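PDB 3TAW: hypothetical glycoside hydrolase from Parabacteroides distasonis, which is of unknown function but probably belongs to the five-bladed beta-propeller proteins related to glycoside hydrolases, built mainly of antiparallel strands and connecting loops. Local coordinates for residues T32-P37 against D97-F102; S8-C13 against G298-P303. All coordinates share one frame; numbering follows the deposited sequence.

Contact 1 (T32-P37 against D97-F102); sequences TKFYCP and DTKPAF
The ring of Phe34 has the pyrrolidine of Pro100 over one face and the backbone N of Cys36 over the opposite one, while Trp45 meets it in an edge-to-face pair. This CH-pi contact packs the two-stranded antiparallel hairpin of 33-36 and 41-44 against the loop that leaves the outer strand 95-96 of a propeller blade. Pro100 CG stands 3.6 Å from the centroid of the Phe34 ring, only 9° off its normal. Pro100 CD lies nearer the root of the ring, 3.5 Å from Phe34 CG, so the proline covers it from stem to far end. Lys99 CG comes in obliquely, 4.0 Å from Phe34 CD2; beyond it the lysine chain bends at chi3 (80°) and chi4 (64°), returning NZ to Pro100 O at 2.9 Å. Towards the start of the hairpin a single water bridges the two backbones: it gives a hydrogen bond to Lys33 O at 2.8 Å and a weak one to Thr98 O, which also accepts from Trp45 NE1. Thr32 OG1 is bonded to Glu46, and the methyl branch turns to the loop, with Thr32 CG2 3.3 Å from Thr98 O.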
ATOM      1  N   THR A  32       4.329  -5.212 -23.142  1.00 15.60           N
ATOM      2  CA  THR A  32       3.310  -4.287 -23.601  1.00 15.30           C
ATOM      3  C   THR A  32       3.804  -2.865 -23.803  1.00 15.52           C
ATOM      4  O   THR A  32       4.513  -2.329 -22.951  1.00 15.70           O
ATOM      5  CB  THR A  32       2.198  -4.222 -22.543  1.00 14.87           C
ATOM      6  OG1 THR A  32       1.987  -5.550 -22.004  1.00 14.76           O
ATOM      7  CG2 THR A  32       0.939  -3.686 -23.153  1.00 15.09           C
ATOM      8  N   LYS A  33       3.397  -2.232 -24.908  1.00 15.95           N
ATOM      9  CA  LYS A  33       3.790  -0.850 -25.151  1.00 16.43           C
ATOM     10  C   LYS A  33       2.627   0.112 -24.957  1.00 15.89           C
ATOM     11  O   LYS A  33       1.457  -0.226 -25.243  1.00 16.48           O
ATOM     12  CB  LYS A  33       4.281  -0.677 -26.582  1.00 17.17           C
ATOM     13  CG  LYS A  33       5.369  -1.638 -27.029  1.00 18.40           C
ATOM     14  CD  LYS A  33       6.667  -1.437 -26.300  1.00 18.67           C
ATOM     15  CE  LYS A  33       7.405  -0.148 -26.715  1.00 19.21           C
ATOM     16  NZ  LYS A  33       8.062  -0.214 -28.066  1.00 19.88           N
ATOM     17  N   PHE A  34       2.943   1.322 -24.522  1.00 15.33           N
ATOM     18  CA  PHE A  34       2.003   2.416 -24.589  1.00 15.42           C
ATOM     19  C   PHE A  34       2.727   3.709 -24.872  1.00 15.78           C
ATOM     20  O   PHE A  34       3.936   3.824 -24.630  1.00 16.21           O
ATOM     21  CB  PHE A  34       1.128   2.534 -23.332  1.00 15.80           C
ATOM     22  CG  PHE A  34       1.581   3.573 -22.326  1.00 15.56           C
ATOM     23  CD1 PHE A  34       2.804   3.468 -21.690  1.00 16.23           C
ATOM     24  CD2 PHE A  34       0.758   4.643 -22.010  1.00 16.00           C
ATOM     25  CE1 PHE A  34       3.214   4.440 -20.761  1.00 16.07           C
ATOM     26  CE2 PHE A  34       1.141   5.607 -21.063  1.00 15.74           C
ATOM     27  CZ  PHE A  34       2.370   5.499 -20.441  1.00 16.08           C
ATOM     28  N   TYR A  35       1.974   4.676 -25.374  1.00 15.50           N
ATOM     29  CA  TYR A  35       2.550   5.975 -25.695  1.00 15.42           C
ATOM     30  C   TYR A  35       2.548   6.866 -24.471  1.00 15.39           C
ATOM     31  O   TYR A  35       1.485   7.333 -24.004  1.00 15.32           O
ATOM     32  CB  TYR A  35       1.833   6.658 -26.844  1.00 15.60           C
ATOM     33  CG  TYR A  35       2.602   7.880 -27.282  1.00 15.83           C
ATOM     34  CD1 TYR A  35       3.720   7.759 -28.092  1.00 16.35           C
ATOM     35  CD2 TYR A  35       2.229   9.156 -26.868  1.00 16.24           C
ATOM     36  CE1 TYR A  35       4.419   8.863 -28.483  1.00 16.99           C
ATOM     37  CE2 TYR A  35       2.946  10.285 -27.260  1.00 16.86           C
ATOM     38  CZ  TYR A  35       4.052  10.119 -28.060  1.00 17.27           C
ATOM     39  OH  TYR A  35       4.795  11.208 -28.486  1.00 18.48           O
ATOM     40  N   CYS A  36       3.758   7.077 -23.945  1.00 15.13           N
ATOM     41  CA  CYS A  36       3.961   7.837 -22.718  1.00 15.22           C
ATOM     42  C   CYS A  36       3.974   9.338 -22.970  1.00 15.89           C
ATOM     43  O   CYS A  36       4.794   9.832 -23.762  1.00 15.89           O
ATOM     44  CB  CYS A  36       5.291   7.445 -22.106  1.00 15.39           C
ATOM     45  SG  CYS A  36       5.711   8.436 -20.629  1.00 15.82           S
ATOM     46  N   PRO A  37       3.079  10.088 -22.308  1.00 15.97           N
ATOM     47  CA  PRO A  37       3.027  11.531 -22.526  1.00 16.94           C
ATOM     48  C   PRO A  37       4.154  12.290 -21.835  1.00 17.20           C
ATOM     49  O   PRO A  37       4.360  13.460 -22.150  1.00 18.40           O
ATOM     50  CB  PRO A  37       1.675  11.926 -21.919  1.00 17.02           C
ATOM     51  CG  PRO A  37       1.449  10.953 -20.870  1.00 16.30           C
ATOM     52  CD  PRO A  37       2.060   9.647 -21.330  1.00 15.94           C
ATOM     53  N   ASP A  97      -5.367  -4.556 -18.643  1.00 13.82           N
ATOM     54  CA  ASP A  97      -5.335  -3.531 -19.658  1.00 13.86           C
ATOM     55  C   ASP A  97      -3.932  -3.398 -20.259  1.00 13.64           C
ATOM     56  O   ASP A  97      -2.916  -3.521 -19.564  1.00 13.82           O
ATOM     57  CB  ASP A  97      -5.766  -2.179 -19.082  1.00 13.78           C
ATOM     58  CG  ASP A  97      -7.280  -2.027 -18.973  1.00 14.12           C
ATOM     59  OD1 ASP A  97      -8.036  -2.990 -19.288  1.00 13.78           O
ATOM     60  OD2 ASP A  97      -7.693  -0.917 -18.585  1.00 14.73           O
ATOM     61  N   THR A  98      -3.899  -3.053 -21.540  1.00 13.81           N
ATOM     62  CA  THR A  98      -2.637  -2.819 -22.217  1.00 14.37           C
ATOM     63  C   THR A  98      -2.101  -1.425 -21.964  1.00 14.43           C
ATOM     64  O   THR A  98      -0.931  -1.192 -22.180  1.00 14.92           O
ATOM     65  CB  THR A  98      -2.765  -3.050 -23.744  1.00 14.95           C
ATOM     66  OG1 THR A  98      -3.804  -2.217 -24.284  1.00 15.72           O
ATOM     67  CG2 THR A  98      -3.068  -4.488 -24.016  1.00 15.55           C
ATOM     68  N   LYS A  99      -2.973  -0.490 -21.596  1.00 14.62           N
ATOM     69  CA  LYS A  99      -2.574   0.865 -21.237  1.00 15.22           C
ATOM     70  C   LYS A  99      -2.614   1.018 -19.713  1.00 14.65           C
ATOM     71  O   LYS A  99      -3.595   0.648 -19.102  1.00 14.20           O
ATOM     72  CB  LYS A  99      -3.544   1.875 -21.857  1.00 16.64           C
ATOM     73  CG  LYS A  99      -3.032   3.271 -21.919  1.00 17.58           C
ATOM     74  CD  LYS A  99      -4.088   4.236 -22.456  1.00 18.81           C
ATOM     75  CE  LYS A  99      -5.075   4.629 -21.383  1.00 19.13           C
ATOM     76  NZ  LYS A  99      -4.342   5.375 -20.321  1.00 19.68           N
ATOM     77  N   PRO A 100      -1.560   1.594 -19.111  1.00 14.14           N
ATOM     78  CA  PRO A 100      -1.661   1.896 -17.683  1.00 13.55           C
ATOM     79  C   PRO A 100      -2.807   2.884 -17.391  1.00 13.41           C
ATOM     80  O   PRO A 100      -3.134   3.751 -18.223  1.00 13.50           O
ATOM     81  CB  PRO A 100      -0.292   2.487 -17.335  1.00 13.68           C
ATOM     82  CG  PRO A 100       0.189   3.090 -18.659  1.00 14.27           C
ATOM     83  CD  PRO A 100      -0.350   2.178 -19.735  1.00 14.25           C
ATOM     84  N   ALA A 101      -3.420   2.736 -16.219  1.00 13.18           N
ATOM     85  CA  ALA A 101      -4.544   3.598 -15.825  1.00 13.19           C
ATOM     86  C   ALA A 101      -4.109   4.846 -15.044  1.00 12.91           C
ATOM     87  O   ALA A 101      -4.901   5.788 -14.898  1.00 14.21           O
ATOM     88  CB  ALA A 101      -5.552   2.798 -15.009  1.00 13.10           C
ATOM     89  N   PHE A 102      -2.869   4.847 -14.567  1.00 12.58           N
ATOM     90  CA  PHE A 102      -2.311   5.974 -13.800  1.00 12.56           C
ATOM     91  C   PHE A 102      -0.821   6.064 -14.063  1.00 12.88           C
ATOM     92  O   PHE A 102      -0.131   5.041 -14.127  1.00 12.48           O
ATOM     93  CB  PHE A 102      -2.599   5.761 -12.315  1.00 12.09           C
ATOM     94  CG  PHE A 102      -2.561   7.012 -11.501  1.00 11.98           C
ATOM     95  CD1 PHE A 102      -3.653   7.857 -11.458  1.00 12.19           C
ATOM     96  CD2 PHE A 102      -1.443   7.339 -10.750  1.00 12.04           C
ATOM     97  CE1 PHE A 102      -3.634   9.023 -10.703  1.00 12.56           C
ATOM     98  CE2 PHE A 102      -1.415   8.511  -9.993  1.00 12.32           C
ATOM     99  CZ  PHE A 102      -2.521   9.340  -9.946  1.00 12.37           C
TER
HETATM  100  O   HOH W   1      -1.205   0.623 -24.864  1.00 33.21           O

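Contact 2 (S8-C13 against G298-P303)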
ATOM      1  N   SER A   8      -8.453 -16.124  22.406  1.00 54.77           N
ATOM      2  CA  SER A   8      -7.085 -15.936  21.836  1.00 52.93           C
ATOM      3  C   SER A   8      -6.671 -14.472  21.931  1.00 50.91           C
ATOM      4  O   SER A   8      -7.471 -13.577  21.647  1.00 49.80           O
ATOM      5  CB  SER A   8      -7.050 -16.391  20.377  1.00 54.94           C
ATOM      6  OG  SER A   8      -5.835 -16.015  19.744  1.00 55.93           O
ATOM      7  N   GLU A   9      -5.422 -14.232  22.326  1.00 49.46           N
ATOM      8  CA  GLU A   9      -4.889 -12.871  22.389  1.00 48.79           C
ATOM      9  C   GLU A   9      -4.739 -12.247  20.993  1.00 44.34           C
ATOM     10  O   GLU A   9      -4.691 -11.016  20.882  1.00 44.99           O
ATOM     11  CB  GLU A   9      -3.541 -12.826  23.124  1.00 52.12           C
ATOM     12  CG  GLU A   9      -2.377 -13.510  22.387  1.00 55.17           C
ATOM     13  CD  GLU A   9      -1.001 -13.109  22.920  1.00 57.20           C
ATOM     14  OE1 GLU A   9      -0.913 -12.488  24.001  1.00 58.01           O
ATOM     15  OE2 GLU A   9       0.000 -13.424  22.246  1.00 60.08           O
ATOM     16  N   THR A  10      -4.638 -13.084  19.950  1.00 39.34           N
ATOM     17  CA  THR A  10      -4.573 -12.601  18.564  1.00 35.51           C
ATOM     18  C   THR A  10      -5.859 -12.840  17.760  1.00 30.88           C
ATOM     19  O   THR A  10      -5.831 -12.751  16.537  1.00 29.04           O
ATOM     20  CB  THR A  10      -3.414 -13.250  17.773  1.00 36.37           C
ATOM     21  OG1 THR A  10      -3.711 -14.631  17.532  1.00 38.12           O
ATOM     22  CG2 THR A  10      -2.098 -13.102  18.496  1.00 37.30           C
ATOM     23  N   ALA A  11      -6.979 -13.132  18.433  1.00 27.53           N
ATOM     24  CA  ALA A  11      -8.287 -13.293  17.765  1.00 25.11           C
ATOM     25  C   ALA A  11      -8.695 -12.074  16.922  1.00 22.35           C
ATOM     26  O   ALA A  11      -9.430 -12.222  15.957  1.00 22.81           O
ATOM     27  CB  ALA A  11      -9.377 -13.589  18.784  1.00 25.99           C
ATOM     28  N   TRP A  12      -8.217 -10.884  17.299  1.00 19.80           N
ATOM     29  CA  TRP A  12      -8.521  -9.634  16.585  1.00 18.07           C
ATOM     30  C   TRP A  12      -7.875  -9.537  15.206  1.00 17.25           C
ATOM     31  O   TRP A  12      -8.292  -8.695  14.406  1.00 16.60           O
ATOM     32  CB  TRP A  12      -8.045  -8.401  17.390  1.00 17.85           C
ATOM     33  CG  TRP A  12      -6.576  -8.441  17.757  1.00 17.43           C
ATOM     34  CD1 TRP A  12      -6.032  -8.923  18.926  1.00 18.10           C
ATOM     35  CD2 TRP A  12      -5.462  -7.995  16.956  1.00 16.65           C
ATOM     36  NE1 TRP A  12      -4.662  -8.800  18.899  1.00 17.74           N
ATOM     37  CE2 TRP A  12      -4.286  -8.224  17.712  1.00 17.13           C
ATOM     38  CE3 TRP A  12      -5.345  -7.414  15.695  1.00 16.27           C
ATOM     39  CZ2 TRP A  12      -3.012  -7.915  17.226  1.00 17.14           C
ATOM     40  CZ3 TRP A  12      -4.070  -7.083  15.221  1.00 15.58           C
ATOM     41  CH2 TRP A  12      -2.924  -7.327  15.992  1.00 16.03           C
ATOM     42  N   CYS A  13      -6.839 -10.326  14.942  1.00 16.63           N
ATOM     43  CA  CYS A  13      -6.069 -10.134  13.708  1.00 16.82           C
ATOM     44  C   CYS A  13      -6.715 -10.826  12.513  1.00 16.15           C
ATOM     45  O   CYS A  13      -7.514 -11.738  12.653  1.00 16.72           O
ATOM     46  CB  CYS A  13      -4.610 -10.542  13.889  1.00 17.85           C
ATOM     47  SG  CYS A  13      -4.251 -12.284  13.733  1.00 21.28           S
ATOM     48  N   GLY A 298      -2.642  -3.655  20.395  1.00 14.14           N
ATOM     49  CA  GLY A 298      -2.221  -4.987  19.952  1.00 14.48           C
ATOM     50  C   GLY A 298      -1.158  -4.883  18.880  1.00 14.05           C
ATOM     51  O   GLY A 298      -1.110  -3.905  18.152  1.00 13.25           O
ATOM     52  N   ARG A 299      -0.299  -5.898  18.820  1.00 14.81           N
ATOM     53  CA  ARG A 299       0.757  -5.984  17.793  1.00 14.32           C
ATOM     54  C   ARG A 299       1.280  -7.411  17.740  1.00 15.03           C
ATOM     55  O   ARG A 299       1.634  -7.974  18.785  1.00 15.89           O
ATOM     56  CB  ARG A 299       1.885  -5.030  18.158  1.00 14.44           C
ATOM     57  CG  ARG A 299       2.971  -4.835  17.128  1.00 14.20           C
ATOM     58  CD  ARG A 299       3.913  -3.744  17.613  1.00 14.55           C
ATOM     59  NE  ARG A 299       5.006  -3.454  16.696  1.00 14.35           N
ATOM     60  CZ  ARG A 299       5.922  -2.503  16.874  1.00 14.47           C
ATOM     61  NH1 ARG A 299       5.889  -1.734  17.961  1.00 14.79           N
ATOM     62  NH2 ARG A 299       6.873  -2.302  15.965  1.00 14.61           N
ATOM     63  N   LEU A 300       1.338  -8.008  16.546  1.00 14.53           N
ATOM     64  CA  LEU A 300       1.774  -9.402  16.435  1.00 14.93           C
ATOM     65  C   LEU A 300       3.259  -9.494  16.724  1.00 15.60           C
ATOM     66  O   LEU A 300       4.027  -8.680  16.216  1.00 15.41           O
ATOM     67  CB  LEU A 300       1.497  -9.975  15.044  1.00 14.83           C
ATOM     68  CG  LEU A 300       0.029 -10.024  14.633  1.00 14.65           C
ATOM     69  CD1 LEU A 300      -0.075 -10.639  13.216  1.00 14.36           C
ATOM     70  CD2 LEU A 300      -0.791 -10.800  15.638  1.00 15.63           C
ATOM     71  N   ASP A 301       3.642 -10.483  17.528  1.00 16.54           N
ATOM     72  CA  ASP A 301       5.053 -10.761  17.837  1.00 17.90           C
ATOM     73  C   ASP A 301       5.814 -11.332  16.642  1.00 17.91           C
ATOM     74  O   ASP A 301       7.029 -11.176  16.541  1.00 17.71           O
ATOM     75  CB  ASP A 301       5.165 -11.838  18.924  1.00 19.62           C
ATOM     76  CG  ASP A 301       4.756 -11.378  20.298  1.00 21.45           C
ATOM     77  OD1 ASP A 301       4.827 -10.183  20.633  1.00 21.21           O
ATOM     78  OD2 ASP A 301       4.420 -12.291  21.088  1.00 23.22           O
ATOM     79  N   LYS A 302       5.099 -12.069  15.790  1.00 17.37           N
ATOM     80  CA  LYS A 302       5.686 -12.730  14.625  1.00 18.21           C
ATOM     81  C   LYS A 302       4.839 -12.398  13.397  1.00 16.97           C
ATOM     82  O   LYS A 302       3.634 -12.145  13.519  1.00 16.57           O
ATOM     83  CB  LYS A 302       5.694 -14.240  14.818  1.00 20.07           C
ATOM     84  CG  LYS A 302       6.572 -14.715  15.973  1.00 22.35           C
ATOM     85  CD  LYS A 302       6.565 -16.215  16.092  1.00 25.12           C
ATOM     86  CE  LYS A 302       7.112 -16.628  17.438  1.00 27.50           C
ATOM     87  NZ  LYS A 302       7.313 -18.102  17.534  1.00 30.96           N
ATOM     88  N   PRO A 303       5.462 -12.402  12.215  1.00 16.68           N
ATOM     89  CA  PRO A 303       4.723 -12.027  11.007  1.00 16.16           C
ATOM     90  C   PRO A 303       3.641 -13.047  10.654  1.00 16.15           C
ATOM     91  O   PRO A 303       3.784 -14.232  10.969  1.00 17.48           O
ATOM     92  CB  PRO A 303       5.806 -11.990   9.927  1.00 16.43           C
ATOM     93  CG  PRO A 303       6.910 -12.844  10.433  1.00 16.94           C
ATOM     94  CD  PRO A 303       6.856 -12.769  11.924  1.00 16.96           C
TER
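This is a small, largely apolar contact in which two consecutive turns at the start of the model pack on the end of an outer propeller strand. Strand 296-299 pairs antiparallel with 281-288, and the chain leaves it through Leu300. The N-terminal segment is compact: type I beta turns run from Ser8 to Ala11 and from Thr10 to Cys13, the second closed by Cys13 N to Thr10 O at 3.1 Å. An ST turn fastens the first, Ser8 OG accepting from Thr10 N at 3.2 Å with a bent N-H...O angle of 141°. Folded this way, the segment directs Thr10, Trp12 and Cys13 at the strand end.

The three converge on one methyl, Leu300 CD2. Thr10 brings its methyl, CG2, to 3.9 Å from Leu300 CD2, the two side chains crossing at about a right angle. The Trp12 and Leu300 side chains run past each other in opposite directions, Trp12 CZ2 lying 4.0 Å from Leu300 CD2. The same indole carbon reaches the strand backbone obliquely, with Trp12 CZ2 3.7 Å from Arg299 N; Gly298, with no side chain, leaves room for it to come close to the main chain. Trp12 CG sits between its own N and carbonyl carbon (chi1 55°), which swings the indole back beside Cys13, whose CB lies over one face towards the rim.

The Arg299 side chain starts away from the turns, and its NH2 forms a salt bridge with Asp241. Leu287, on strand 281-288, also touches Trp12, so the indole bears on two neighbouring strands. Lys352 NZ bonds Cys13 O, linking the N-terminal segment to the C-terminal end of the chain. Cys13 CB completes the cluster, 4.2 Å from Leu300 CD2.

Contacts 1 and 2 lie on opposite sides of the chain's centre, their own centres 41 Å apart and their nearest atoms about 29 Å apart, so they do not touch. They share no sheet: contact 1 joins the hairpin of 33-36 and 41-44 to the loop after strand 95-96, which leaves the first four-stranded sheet, whereas contact 2 uses strand 296-299 of the large mixed sheet. Along the chain the order is 8-13, 32-37, 97-102 and 298-303, so contact 1 is nested inside the loop closed by contact 2. The residues before strand 49-58 therefore pack against the propeller at two distant places, near its late strands first and its first four-stranded sheet second.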